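Local structure of prolyl-tRNA synthetase (Giardia lamblia ATCC 50803, 3IAL) at residues B[444-449]-B[501-506]. The protein probably catalyses the ATP-dependent attachment of L-proline to tRNA(Pro) through a prolyl-adenylate intermediate. Numbering follows the deposited sequence.
Sequences KSFDEI and CALSGK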
loop_
_atom_site.group_PDB
_atom_site.type_symbol
_atom_site.label_atom_id
_atom_site.label_comp_id
_atom_site.label_asym_id
_atom_site.label_seq_id
_atom_site.Cartn_x
_atom_site.Cartn_y
_atom_site.Cartn_z
ATOM N N LYS B 444 -7.001 -26.139 -38.175
ATOM C CA LYS B 444 -8.179 -26.840 -38.697
ATOM C C LYS B 444 -8.176 -28.331 -38.365
ATOM O O LYS B 444 -8.996 -29.075 -38.898
ATOM C CB LYS B 444 -8.256 -26.691 -40.223
ATOM C CG LYS B 444 -8.328 -25.254 -40.727
ATOM C CD LYS B 444 -8.739 -25.182 -42.211
ATOM C CE LYS B 444 -7.656 -25.718 -43.148
ATOM N NZ LYS B 444 -7.581 -27.215 -43.182
ATOM N N SER B 445 -7.267 -28.766 -37.493
ATOM C CA SER B 445 -7.137 -30.184 -37.167
ATOM C C SER B 445 -6.320 -30.423 -35.903
ATOM O O SER B 445 -5.587 -29.556 -35.455
ATOM C CB SER B 445 -6.481 -30.933 -38.332
ATOM O OG SER B 445 -5.082 -30.712 -38.342
ATOM N N PHE B 446 -6.444 -31.623 -35.350
ATOM C CA PHE B 446 -5.642 -32.037 -34.207
ATOM C C PHE B 446 -4.149 -31.860 -34.494
ATOM O O PHE B 446 -3.423 -31.279 -33.679
ATOM C CB PHE B 446 -5.948 -33.491 -33.845
ATOM C CG PHE B 446 -5.394 -33.919 -32.521
ATOM C CD1 PHE B 446 -6.079 -33.648 -31.346
ATOM C CD2 PHE B 446 -4.196 -34.619 -32.447
ATOM C CE1 PHE B 446 -5.569 -34.058 -30.111
ATOM C CE2 PHE B 446 -3.683 -35.029 -31.218
ATOM C CZ PHE B 446 -4.375 -34.748 -30.051
ATOM N N ASP B 447 -3.711 -32.335 -35.659
ATOM C CA ASP B 447 -2.304 -32.274 -36.060
ATOM C C ASP B 447 -1.783 -30.846 -36.170
ATOM O O ASP B 447 -0.665 -30.566 -35.743
ATOM C CB ASP B 447 -2.085 -32.994 -37.398
ATOM C CG ASP B 447 -2.184 -34.515 -37.277
ATOM O OD1 ASP B 447 -2.282 -35.031 -36.142
ATOM O OD2 ASP B 447 -2.160 -35.193 -38.327
ATOM N N GLU B 448 -2.589 -29.951 -36.738
ATOM C CA GLU B 448 -2.201 -28.548 -36.863
ATOM C C GLU B 448 -2.067 -27.849 -35.508
ATOM O O GLU B 448 -1.162 -27.034 -35.322
ATOM C CB GLU B 448 -3.179 -27.787 -37.756
ATOM C CG GLU B 448 -3.019 -28.098 -39.248
ATOM C CD GLU B 448 -3.873 -27.207 -40.147
ATOM O OE1 GLU B 448 -4.499 -26.254 -39.640
ATOM O OE2 GLU B 448 -3.911 -27.465 -41.371
ATOM N N ILE B 449 -2.955 -28.169 -34.564
ATOM C CA ILE B 449 -2.849 -27.637 -33.202
ATOM C C ILE B 449 -1.566 -28.130 -32.527
ATOM O O ILE B 449 -0.841 -27.347 -31.915
ATOM C CB ILE B 449 -4.039 -28.059 -32.313
ATOM C CG1 ILE B 449 -5.354 -27.465 -32.831
ATOM C CG2 ILE B 449 -3.815 -27.601 -30.887
ATOM C CD1 ILE B 449 -6.575 -28.040 -32.156
ATOM N N CYS B 501 -16.116 -28.215 -36.431
ATOM C CA CYS B 501 -15.175 -28.433 -35.343
ATOM C C CYS B 501 -13.915 -29.097 -35.871
ATOM O O CYS B 501 -13.995 -30.130 -36.533
ATOM C CB CYS B 501 -15.820 -29.316 -34.271
ATOM S SG CYS B 501 -14.729 -29.894 -32.946
ATOM N N ALA B 502 -12.760 -28.509 -35.557
ATOM C CA ALA B 502 -11.453 -29.043 -35.968
ATOM C C ALA B 502 -11.164 -30.459 -35.469
ATOM O O ALA B 502 -10.338 -31.158 -36.051
ATOM C CB ALA B 502 -10.341 -28.116 -35.491
ATOM N N LEU B 503 -11.810 -30.874 -34.380
ATOM C CA LEU B 503 -11.452 -32.127 -33.729
ATOM C C LEU B 503 -12.447 -33.268 -33.968
ATOM O O LEU B 503 -12.030 -34.400 -34.198
ATOM C CB LEU B 503 -11.236 -31.898 -32.233
ATOM C CG LEU B 503 -10.179 -30.840 -31.884
ATOM C CD1 LEU B 503 -9.953 -30.792 -30.387
ATOM C CD2 LEU B 503 -8.851 -31.076 -32.616
ATOM N N SER B 504 -13.743 -32.969 -33.927
ATOM C CA SER B 504 -14.797 -33.987 -34.032
ATOM C C SER B 504 -15.452 -34.050 -35.406
ATOM O O SER B 504 -16.068 -35.060 -35.750
ATOM C CB SER B 504 -15.894 -33.714 -32.995
ATOM O OG SER B 504 -16.568 -32.489 -33.264
ATOM N N GLY B 505 -15.346 -32.971 -36.178
ATOM C CA GLY B 505 -16.048 -32.862 -37.454
ATOM C C GLY B 505 -17.485 -32.365 -37.345
ATOM O O GLY B 505 -18.123 -32.088 -38.365
ATOM N N LYS B 506 -17.991 -32.245 -36.116
ATOM C CA LYS B 506 -19.353 -31.771 -35.854
ATOM C C LYS B 506 -19.465 -30.267 -36.112
ATOM O O LYS B 506 -18.448 -29.604 -36.317
ATOM C CB LYS B 506 -19.751 -32.091 -34.407
ATOM C CG LYS B 506 -19.793 -33.577 -34.089
ATOM C CD LYS B 506 -20.269 -33.813 -32.663
ATOM C CE LYS B 506 -20.078 -35.260 -32.238
ATOM N NZ LYS B 506 -20.184 -35.412 -30.754
HETATM O O HOH W 1 -8.265 -33.641 -36.433
#
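Ala502 and Leu503, in the loop between strands 485-489 and 510-515, pack against Lys444 and Ser445, which lead into helix 446-455, and against Phe446 and Ile449 of its first turn, a largely apolar surface contact in the C-terminal region of the synthetase. The Ala502 methyl presses on the chain entering the helix, with CB 3.6 Å from Lys444 C. Leu503 reaches in through a single methyl: CD2 lies 3.7 Å from Phe446 N and 3.8 Å from Ile449 CD1. Phe446 CG stands beside its own carbonyl carbon (chi1 -168°), and the ring meets CD2 at its edge, near its plane. No direct hydrogen bond joins the segments; a water accepts from Phe446 N (2.9 Å) and donates to Ala502 O. Close by, Ser445 CA makes a nearly straight C-H...O contact (3.5 Å) with Ala502 O. Each partner is braced internally: Ser445 OG N-caps the helix by accepting from Glu448 N (3.1 Å), while Cys501 SG accepts from both Leu503 N and Ser504 N. Around the contact, Phe446 and Ile449 touch Leu478 of helix 472-482, Leu503 meets Trp474 of that helix, Ile449 and Ala502 share Phe462 of strand 459-464, and a backbone hydrogen bond joins Ala502 to Pro463 of that strand.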